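Local coordinates for protein esterase (uncultured bacterium pCosCE1, PDB 7ATL) that hydrolyses carboxylic esters as a family VIII carboxylesterase on a beta-lactamase-type fold, and also shows promiscuous acyltransferase activity, at residues E22-G27 with P373-D378; V30-A33 with I39-N42; G45-D48 with P54-R57. All blocks are in the same frame, centred on the assembly; numbering follows the deposited sequence.

Followed from the N terminus, the chain leaves helix 3-21 through the first half of contact 1, runs up strand 27-34 and returns along strand 37-44. Contact 2 closes this hairpin, pairing the outermost strand of the main antiparallel sheet with its neighbour. Contact 3 comes next in series and joins the loops that follow, 45-48 and 54-57. Contact 1 closes last, when helix 372-381 comes back to residues 22-27 and brings the ends of the two terminal helices together, so its very long loop encloses both the others. The three also touch: Ile-376 packs on Val-30, Met-55 on Gly-27, and Arg-57 on Ala-41 and Leu-31, while Val-26 O probably accepts a hydrogen bond from Tyr-46 N.

Contact 1 of 3, residues E22-G27 with P373-D378; sequences EGRIVG and PLQIRD
In the beta-lactamase-type fold the first and last helices of the chain lie side by side, and here a single polar contact, Arg-24 to Gln-375, joins the loop leaving one of them to the other. Helix 3-21 ends in a Schellman motif, with Gly-23 at positive phi as the first residue outside it, and Arg-24 follows directly. Its side chain kinks at chi3 (55°), which turns the guanidinium toward helix 372-381. Gln-375 reaches out from the opposite direction with a chain extended beyond CG. The two ends meet through Arg-24 NH2 and Gln-375 OE1, 2.6 Å apart, but the N-H to acceptor angle of 129° makes this a weak hydrogen bond despite the short separation. The amide oxygen lies at the edge of the guanidinium, near its plane, while the two flat groups stand almost at right angles (86°), so they meet without stacking. Arg-24 has a further partner within its own loop: NH1 forms a salt bridge with Glu-22 OE1 at 3.3 Å, the nitrogen lying above the carboxylate plane. NE forms a salt bridge with Glu-366, whose negative charge probably eases the closeness of the positive Arg-24 and Arg-371. All three guanidinium nitrogens thus have partners, the NH2 bond to Gln-375 being weak, and together these probably limit the turning of the group. Around the contact, Gln-375 rests on Val-15 and Ile-376 on Ser-16 of helix 3-21, Arg-24 and Ile-25 lie against Ala-19, and the chain moves on past Val-26, whose N is hydrogen-bonded to Thr-363 OG1, into strand 27-34.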
ATOM      1  N   GLU A  22       5.875 -24.935  -6.111  1.00 48.47           N
ATOM      2  CA  GLU A  22       5.601 -25.273  -4.690  1.00 52.86           C
ATOM      3  C   GLU A  22       4.137 -24.924  -4.337  1.00 52.49           C
ATOM      4  O   GLU A  22       3.745 -25.208  -3.187  1.00 51.14           O
ATOM      5  CB  GLU A  22       6.633 -24.587  -3.786  1.00 53.34           C
ATOM      6  CG  GLU A  22       8.037 -25.159  -3.927  1.00 54.15           C
ATOM      7  CD  GLU A  22       9.066 -24.660  -2.925  1.00 57.94           C
ATOM      8  OE1 GLU A  22       8.669 -24.033  -1.911  1.00 55.28           O
ATOM      9  OE2 GLU A  22      10.271 -24.888  -3.163  1.00 62.26           O
ATOM     10  N   GLY A  23       3.360 -24.352  -5.281  1.00 48.97           N
ATOM     11  CA  GLY A  23       1.995 -23.811  -5.073  1.00 47.30           C
ATOM     12  C   GLY A  23       1.933 -22.762  -3.957  1.00 46.52           C
ATOM     13  O   GLY A  23       0.931 -22.741  -3.202  1.00 42.32           O
ATOM     14  N   ARG A  24       2.976 -21.932  -3.824  1.00 42.77           N
ATOM     15  CA  ARG A  24       3.053 -20.825  -2.832  1.00 40.44           C
ATOM     16  C   ARG A  24       2.484 -19.565  -3.498  1.00 38.16           C
ATOM     17  O   ARG A  24       1.811 -18.794  -2.820  1.00 39.27           O
ATOM     18  CB  ARG A  24       4.497 -20.620  -2.358  1.00 40.44           C
ATOM     19  CG  ARG A  24       4.897 -21.421  -1.125  1.00 41.26           C
ATOM     20  CD  ARG A  24       6.412 -21.608  -1.059  1.00 44.69           C
ATOM     21  NE  ARG A  24       7.143 -20.344  -1.107  1.00 47.47           N
ATOM     22  CZ  ARG A  24       8.154 -20.023  -1.922  1.00 53.03           C
ATOM     23  NH1 ARG A  24       8.655 -20.875  -2.802  1.00 54.16           N
ATOM     24  NH2 ARG A  24       8.691 -18.819  -1.828  1.00 61.29           N
ATOM     25  N   ILE A  25       2.737 -19.410  -4.793  1.00 38.15           N
ATOM     26  CA  ILE A  25       2.296 -18.282  -5.661  1.00 40.62           C
ATOM     27  C   ILE A  25       1.591 -18.886  -6.876  1.00 40.84           C
ATOM     28  O   ILE A  25       2.059 -19.917  -7.390  1.00 46.81           O
ATOM     29  CB  ILE A  25       3.515 -17.429  -6.075  1.00 41.74           C
ATOM     30  CG1 ILE A  25       4.198 -16.824  -4.851  1.00 46.88           C
ATOM     31  CG2 ILE A  25       3.154 -16.351  -7.090  1.00 41.18           C
ATOM     32  CD1 ILE A  25       3.276 -15.958  -4.001  1.00 49.00           C
ATOM     33  N   VAL A  26       0.518 -18.251  -7.320  1.00 39.69           N
ATOM     34  CA  VAL A  26      -0.273 -18.667  -8.504  1.00 40.98           C
ATOM     35  C   VAL A  26       0.286 -17.948  -9.733  1.00 44.42           C
ATOM     36  O   VAL A  26       0.483 -18.619 -10.796  1.00 53.14           O
ATOM     37  CB  VAL A  26      -1.758 -18.361  -8.254  1.00 41.40           C
ATOM     38  CG1 VAL A  26      -2.611 -18.548  -9.506  1.00 43.31           C
ATOM     39  CG2 VAL A  26      -2.272 -19.202  -7.091  1.00 41.37           C
ATOM     40  N   GLY A  27       0.509 -16.640  -9.589  1.00 39.61           N
ATOM     41  CA  GLY A  27       1.064 -15.747 -10.625  1.00 38.25           C
ATOM     42  C   GLY A  27       1.659 -14.482 -10.021  1.00 35.60           C
ATOM     43  O   GLY A  27       1.250 -14.067  -8.906  1.00 36.39           O
ATOM     44  N   PRO A 373       8.419 -12.471  -1.160  1.00 37.32           N
ATOM     45  CA  PRO A 373       8.963 -11.117  -1.262  1.00 38.19           C
ATOM     46  C   PRO A 373      10.436 -11.050  -0.831  1.00 38.02           C
ATOM     47  O   PRO A 373      11.172 -10.309  -1.457  1.00 34.12           O
ATOM     48  CB  PRO A 373       8.074 -10.264  -0.339  1.00 37.34           C
ATOM     49  CG  PRO A 373       7.334 -11.257   0.532  1.00 36.30           C
ATOM     50  CD  PRO A 373       7.226 -12.514  -0.300  1.00 37.07           C
ATOM     51  N   LEU A 374      10.825 -11.845   0.182  1.00 38.08           N
ATOM     52  CA  LEU A 374      12.201 -11.850   0.752  1.00 37.05           C
ATOM     53  C   LEU A 374      13.182 -12.541  -0.200  1.00 38.31           C
ATOM     54  O   LEU A 374      14.331 -12.042  -0.341  1.00 38.33           O
ATOM     55  CB  LEU A 374      12.192 -12.542   2.115  1.00 38.20           C
ATOM     56  CG  LEU A 374      11.353 -11.869   3.207  1.00 39.93           C
ATOM     57  CD1 LEU A 374      11.778 -12.353   4.596  1.00 37.18           C
ATOM     58  CD2 LEU A 374      11.433 -10.345   3.100  1.00 40.35           C
ATOM     59  N   GLN A 375      12.767 -13.647  -0.814  1.00 37.86           N
ATOM     60  CA  GLN A 375      13.626 -14.420  -1.739  1.00 40.11           C
ATOM     61  C   GLN A 375      13.808 -13.604  -3.011  1.00 37.85           C
ATOM     62  O   GLN A 375      14.891 -13.697  -3.608  1.00 37.45           O
ATOM     63  CB  GLN A 375      13.018 -15.766  -2.109  1.00 45.62           C
ATOM     64  CG  GLN A 375      12.980 -16.762  -0.966  1.00 47.97           C
ATOM     65  CD  GLN A 375      11.939 -17.806  -1.280  1.00 54.48           C
ATOM     66  OE1 GLN A 375      10.995 -17.575  -2.044  1.00 58.41           O
ATOM     67  NE2 GLN A 375      12.099 -18.970  -0.685  1.00 59.10           N
ATOM     68  N   ILE A 376      12.784 -12.853  -3.423  1.00 35.57           N
ATOM     69  CA  ILE A 376      12.934 -11.894  -4.552  1.00 34.00           C
ATOM     70  C   ILE A 376      13.980 -10.851  -4.140  1.00 33.99           C
ATOM     71  O   ILE A 376      14.941 -10.636  -4.910  1.00 32.29           O
ATOM     72  CB  ILE A 376      11.599 -11.246  -4.942  1.00 34.77           C
ATOM     73  CG1 ILE A 376      10.636 -12.281  -5.536  1.00 37.25           C
ATOM     74  CG2 ILE A 376      11.851 -10.078  -5.894  1.00 34.19           C
ATOM     75  CD1 ILE A 376      10.966 -12.688  -6.964  1.00 36.48           C
ATOM     76  N   ARG A 377      13.801 -10.265  -2.953  1.00 32.64           N
ATOM     77  CA  ARG A 377      14.696  -9.234  -2.385  1.00 34.31           C
ATOM     78  C   ARG A 377      16.132  -9.756  -2.510  1.00 36.51           C
ATOM     79  O   ARG A 377      16.973  -9.091  -3.158  1.00 38.45           O
ATOM     80  CB  ARG A 377      14.297  -8.935  -0.936  1.00 33.61           C
ATOM     81  CG  ARG A 377      15.286  -8.039  -0.201  1.00 33.58           C
ATOM     82  CD  ARG A 377      15.213  -8.137   1.310  1.00 34.93           C
ATOM     83  NE  ARG A 377      15.578  -9.447   1.815  1.00 36.34           N
ATOM     84  CZ  ARG A 377      15.589  -9.797   3.101  1.00 38.15           C
ATOM     85  NH1 ARG A 377      15.256  -8.932   4.046  1.00 37.69           N
ATOM     86  NH2 ARG A 377      15.936 -11.029   3.428  1.00 38.44           N
ATOM     87  N   ASP A 378      16.373 -10.934  -1.947  1.00 37.86           N
ATOM     88  CA  ASP A 378      17.679 -11.644  -1.985  1.00 39.08           C
ATOM     89  C   ASP A 378      18.162 -11.833  -3.442  1.00 41.30           C
ATOM     90  O   ASP A 378      19.348 -11.552  -3.720  1.00 44.86           O
ATOM     91  CB  ASP A 378      17.561 -12.937  -1.178  1.00 35.72           C
ATOM     92  CG  ASP A 378      17.495 -12.678   0.314  1.00 35.85           C
ATOM     93  OD1 ASP A 378      17.368 -11.487   0.698  1.00 39.18           O
ATOM     94  OD2 ASP A 378      17.603 -13.645   1.071  1.00 33.69           O
TER

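Contact 2 of 3, residues V30-A33 with I39-N42; sequences VLIA and IYAN
The ring of Tyr-40 is the flat group of this contact, and strand 30-33 meets it obliquely through Ile-32 and Val-30. The methyl CD1 of Ile-32 comes within 3.7 Å of ring atom CD2 of Tyr-40, and farther along Val-30 O lies 3.6 Å from CE2 of Tyr-40. Val-30 CG1 adds an apolar touch to the same ring carbon. At the ring's far end OH takes a weak hydrogen bond from Asn-42 ND2. With CG anti to the backbone N (chi1 177°), the ring runs out over the sheet surface that faces helix 3-21, where Leu-8, Ala-9 and Val-12 also pack on it; Val-30 and Ile-32 beside it reach Tyr-372 and Val-380 of helix 372-381. The strands form an antiparallel beta hairpin at the edge of the central sheet, interrupted by a classic beta bulge in which Ile-39 and Tyr-40 both oppose Ile-32. The carbonyl oxygen of Ile-32 thus accepts two bonds, from Ile-39 N at 2.8 Å and from Tyr-40 N at 3.1 Å. Ile-32 N returns a bond to Tyr-40 O at 2.8 Å (165°). Past the bulge, regular pairing resumes with reciprocal bonds between Val-30 and Asn-42. Ile-39 CG1 packs on Ile-32 CG2, 3.8 Å away. On the reverse surface Leu-31 sends CD2 to within 3.6 Å of Ala-41 CB in a non-hydrogen-bonded pair, and helix 271-283 packs against Leu-31.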
ATOM      1  N   VAL A  30       6.949  -9.120 -11.670  1.00 29.85           N
ATOM      2  CA  VAL A  30       8.113  -8.551 -10.930  1.00 30.91           C
ATOM      3  C   VAL A  30       8.926  -7.651 -11.874  1.00 29.13           C
ATOM      4  O   VAL A  30       9.365  -8.142 -12.919  1.00 28.44           O
ATOM      5  CB  VAL A  30       8.999  -9.661 -10.344  1.00 31.43           C
ATOM      6  CG1 VAL A  30      10.279  -9.089  -9.767  1.00 30.74           C
ATOM      7  CG2 VAL A  30       8.270 -10.500  -9.306  1.00 31.86           C
ATOM      8  N   LEU A  31       9.124  -6.391 -11.493  1.00 29.17           N
ATOM      9  CA  LEU A  31       9.889  -5.364 -12.253  1.00 30.37           C
ATOM     10  C   LEU A  31      11.069  -4.863 -11.394  1.00 33.29           C
ATOM     11  O   LEU A  31      10.892  -4.611 -10.167  1.00 33.57           O
ATOM     12  CB  LEU A  31       8.957  -4.205 -12.607  1.00 31.06           C
ATOM     13  CG  LEU A  31       7.688  -4.545 -13.394  1.00 33.68           C
ATOM     14  CD1 LEU A  31       6.937  -3.274 -13.795  1.00 36.67           C
ATOM     15  CD2 LEU A  31       7.977  -5.368 -14.636  1.00 33.68           C
ATOM     16  N   ILE A  32      12.255  -4.735 -11.986  1.00 31.63           N
ATOM     17  CA  ILE A  32      13.450  -4.162 -11.305  1.00 30.54           C
ATOM     18  C   ILE A  32      14.071  -3.104 -12.217  1.00 31.00           C
ATOM     19  O   ILE A  32      14.309  -3.410 -13.410  1.00 30.97           O
ATOM     20  CB  ILE A  32      14.467  -5.250 -10.923  1.00 30.01           C
ATOM     21  CG1 ILE A  32      13.827  -6.332 -10.057  1.00 29.95           C
ATOM     22  CG2 ILE A  32      15.684  -4.623 -10.256  1.00 30.98           C
ATOM     23  CD1 ILE A  32      14.456  -7.684 -10.243  1.00 31.83           C
ATOM     24  N   ALA A  33      14.304  -1.914 -11.659  1.00 30.50           N
ATOM     25  CA  ALA A  33      15.017  -0.788 -12.293  1.00 30.24           C
ATOM     26  C   ALA A  33      16.324  -0.559 -11.536  1.00 29.29           C
ATOM     27  O   ALA A  33      16.343  -0.772 -10.304  1.00 27.20           O
ATOM     28  CB  ALA A  33      14.145   0.443 -12.271  1.00 31.60           C
ATOM     29  N   ILE A  39      15.865  -3.167 -15.716  1.00 30.52           N
ATOM     30  CA  ILE A  39      16.883  -4.232 -15.955  1.00 30.74           C
ATOM     31  C   ILE A  39      16.217  -5.619 -15.927  1.00 32.31           C
ATOM     32  O   ILE A  39      16.816  -6.550 -16.452  1.00 35.88           O
ATOM     33  CB  ILE A  39      18.048  -4.132 -14.950  1.00 31.12           C
ATOM     34  CG1 ILE A  39      17.594  -4.402 -13.513  1.00 31.45           C
ATOM     35  CG2 ILE A  39      18.751  -2.787 -15.051  1.00 32.71           C
ATOM     36  CD1 ILE A  39      18.710  -4.740 -12.555  1.00 29.72           C
ATOM     37  N   TYR A  40      15.032  -5.776 -15.340  1.00 34.69           N
ATOM     38  CA  TYR A  40      14.288  -7.065 -15.312  1.00 36.27           C
ATOM     39  C   TYR A  40      12.772  -6.804 -15.275  1.00 37.81           C
ATOM     40  O   TYR A  40      12.323  -5.981 -14.457  1.00 33.11           O
ATOM     41  CB  TYR A  40      14.731  -7.905 -14.112  1.00 34.35           C
ATOM     42  CG  TYR A  40      13.979  -9.200 -13.939  1.00 35.58           C
ATOM     43  CD1 TYR A  40      14.401 -10.357 -14.569  1.00 35.94           C
ATOM     44  CD2 TYR A  40      12.835  -9.280 -13.152  1.00 38.62           C
ATOM     45  CE1 TYR A  40      13.731 -11.563 -14.409  1.00 36.99           C
ATOM     46  CE2 TYR A  40      12.139 -10.476 -12.989  1.00 37.97           C
ATOM     47  CZ  TYR A  40      12.593 -11.625 -13.623  1.00 38.94           C
ATOM     48  OH  TYR A  40      11.944 -12.815 -13.485  1.00 38.22           O
ATOM     49  N   ALA A  41      12.012  -7.505 -16.129  1.00 37.50           N
ATOM     50  CA  ALA A  41      10.531  -7.448 -16.216  1.00 35.62           C
ATOM     51  C   ALA A  41       9.986  -8.842 -16.521  1.00 37.99           C
ATOM     52  O   ALA A  41      10.317  -9.354 -17.586  1.00 37.96           O
ATOM     53  CB  ALA A  41      10.101  -6.492 -17.301  1.00 33.12           C
ATOM     54  N   ASN A  42       9.145  -9.422 -15.665  1.00 40.89           N
ATOM     55  CA  ASN A  42       8.670 -10.807 -15.911  1.00 40.70           C
ATOM     56  C   ASN A  42       7.296 -11.073 -15.297  1.00 38.24           C
ATOM     57  O   ASN A  42       7.145 -10.886 -14.089  1.00 38.41           O
ATOM     58  CB  ASN A  42       9.690 -11.826 -15.412  1.00 44.18           C
ATOM     59  CG  ASN A  42       9.458 -13.176 -16.045  1.00 46.88           C
ATOM     60  OD1 ASN A  42       9.125 -13.260 -17.227  1.00 49.27           O
ATOM     61  ND2 ASN A  42       9.591 -14.223 -15.255  1.00 50.32           N
TER

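Contact 3 of 3, residues G45-D48 with P54-R57; sequences GYAD and PMVR
Met-55 and Ala-47 carry the inner side of this contact, while Tyr-46 and Pro-54, paired across it as an antiparallel non-hydrogen-bonded couple, send their side chains in diverging directions. The methionine leaves its backbone with CG anti to the N (chi1 -172°), then bends at both chi2 and chi3 and curls back over the other segment. This curl brings Met-55 CE to 3.6 Å from Tyr-46 O and sets Met-55 SD 4.3 Å from Ala-47 CB. Lower on the same side chain, Met-55 CB lies 3.2 Å from the oxygen of Gly-45, close beside the polar link between the segments. On the outer side, the Tyr-46 ring presents an edge, with CD1 4.0 Å from Pro-54 N, which lies near the ring plane. Pairing rests on one backbone bond, Met-55 N to Gly-45 O at 2.8 Å, fairly straight at 159° and received in the carbonyl plane on a lone pair. Beyond it Ala-47 N faces Met-55 N at 3.4 Å, donor against donor. Ala-47 has a backbone hydrogen bond with Thr-219. Ala-47 and Asp-48 form a classic beta bulge opposite the residue that precedes Pro-54. With two donors facing each other next to the one Met-55 N to Gly-45 O bond, the chemistry implies a short, irregular pairing in which apolar packing by Met-55, also against Val-29 and Ala-43, supplements a single hydrogen bond.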
ATOM      1  N   GLY A  45       3.353 -17.596 -14.227  1.00 35.20           N
ATOM      2  CA  GLY A  45       2.147 -18.317 -13.783  1.00 33.40           C
ATOM      3  C   GLY A  45       0.880 -17.709 -14.369  1.00 33.50           C
ATOM      4  O   GLY A  45       0.955 -17.054 -15.426  1.00 29.49           O
ATOM      5  N   TYR A  46      -0.244 -17.856 -13.665  1.00 36.80           N
ATOM      6  CA  TYR A  46      -1.601 -17.527 -14.183  1.00 40.09           C
ATOM      7  C   TYR A  46      -2.200 -16.296 -13.477  1.00 36.76           C
ATOM      8  O   TYR A  46      -2.080 -16.124 -12.259  1.00 33.94           O
ATOM      9  CB  TYR A  46      -2.520 -18.746 -14.044  1.00 43.41           C
ATOM     10  CG  TYR A  46      -2.121 -20.002 -14.799  1.00 47.20           C
ATOM     11  CD1 TYR A  46      -2.140 -20.048 -16.189  1.00 49.12           C
ATOM     12  CD2 TYR A  46      -1.800 -21.175 -14.123  1.00 47.92           C
ATOM     13  CE1 TYR A  46      -1.809 -21.200 -16.885  1.00 48.54           C
ATOM     14  CE2 TYR A  46      -1.467 -22.336 -14.802  1.00 49.67           C
ATOM     15  CZ  TYR A  46      -1.470 -22.342 -16.186  1.00 49.69           C
ATOM     16  OH  TYR A  46      -1.169 -23.483 -16.858  1.00 52.80           O
ATOM     17  N   ALA A  47      -2.843 -15.440 -14.261  1.00 37.56           N
ATOM     18  CA  ALA A  47      -3.798 -14.416 -13.799  1.00 41.69           C
ATOM     19  C   ALA A  47      -4.963 -15.155 -13.148  1.00 46.90           C
ATOM     20  O   ALA A  47      -5.340 -14.765 -12.029  1.00 51.00           O
ATOM     21  CB  ALA A  47      -4.283 -13.571 -14.956  1.00 43.34           C
ATOM     22  N   ASP A  48      -5.483 -16.171 -13.857  1.00 48.47           N
ATOM     23  CA  ASP A  48      -6.520 -17.131 -13.394  1.00 45.30           C
ATOM     24  C   ASP A  48      -6.069 -18.574 -13.699  1.00 40.90           C
ATOM     25  O   ASP A  48      -5.958 -18.923 -14.884  1.00 35.46           O
ATOM     26  CB  ASP A  48      -7.871 -16.796 -14.031  1.00 47.01           C
ATOM     27  CG  ASP A  48      -9.020 -17.504 -13.331  1.00 49.61           C
ATOM     28  OD1 ASP A  48      -9.059 -18.759 -13.348  1.00 51.82           O
ATOM     29  OD2 ASP A  48      -9.836 -16.805 -12.729  1.00 46.88           O
ATOM     30  N   PRO A  54      -2.709 -17.059 -18.810  1.00 55.17           N
ATOM     31  CA  PRO A  54      -1.348 -16.749 -18.382  1.00 52.14           C
ATOM     32  C   PRO A  54      -1.304 -15.320 -17.820  1.00 44.99           C
ATOM     33  O   PRO A  54      -1.975 -14.410 -18.356  1.00 38.80           O
ATOM     34  CB  PRO A  54      -0.532 -16.907 -19.675  1.00 54.27           C
ATOM     35  CG  PRO A  54      -1.523 -16.550 -20.758  1.00 56.22           C
ATOM     36  CD  PRO A  54      -2.814 -17.180 -20.274  1.00 57.17           C
ATOM     37  N   MET A  55      -0.547 -15.149 -16.740  1.00 40.11           N
ATOM     38  CA  MET A  55      -0.182 -13.806 -16.218  1.00 37.26           C
ATOM     39  C   MET A  55       0.651 -13.105 -17.294  1.00 33.98           C
ATOM     40  O   MET A  55       1.552 -13.761 -17.844  1.00 35.72           O
ATOM     41  CB  MET A  55       0.637 -13.912 -14.924  1.00 36.16           C
ATOM     42  CG  MET A  55       0.865 -12.550 -14.233  1.00 36.92           C
ATOM     43  SD  MET A  55      -0.604 -11.839 -13.429  1.00 31.36           S
ATOM     44  CE  MET A  55      -0.577 -12.818 -11.926  1.00 27.80           C
ATOM     45  N   VAL A  56       0.330 -11.856 -17.601  1.00 28.72           N
ATOM     46  CA  VAL A  56       1.118 -10.998 -18.516  1.00 30.49           C
ATOM     47  C   VAL A  56       1.535  -9.730 -17.744  1.00 36.11           C
ATOM     48  O   VAL A  56       0.981  -9.456 -16.648  1.00 34.16           O
ATOM     49  CB  VAL A  56       0.339 -10.679 -19.815  1.00 30.86           C
ATOM     50  CG1 VAL A  56      -0.049 -11.941 -20.586  1.00 30.14           C
ATOM     51  CG2 VAL A  56      -0.873  -9.791 -19.580  1.00 29.61           C
ATOM     52  N   ARG A  57       2.489  -8.974 -18.302  1.00 37.69           N
ATOM     53  CA  ARG A  57       3.109  -7.790 -17.667  1.00 36.74           C
ATOM     54  C   ARG A  57       2.034  -6.732 -17.400  1.00 36.67           C
ATOM     55  O   ARG A  57       2.101  -6.078 -16.338  1.00 33.06           O
ATOM     56  CB  ARG A  57       4.215  -7.260 -18.580  1.00 40.31           C
ATOM     57  CG  ARG A  57       5.074  -6.181 -17.937  1.00 42.24           C
ATOM     58  CD  ARG A  57       6.034  -5.572 -18.930  1.00 40.95           C
ATOM     59  NE  ARG A  57       6.689  -4.392 -18.391  1.00 38.56           N
ATOM     60  CZ  ARG A  57       7.933  -4.021 -18.666  1.00 38.29           C
ATOM     61  NH1 ARG A  57       8.696  -4.747 -19.470  1.00 39.31           N
ATOM     62  NH2 ARG A  57       8.435  -2.932 -18.113  1.00 35.30           N
TER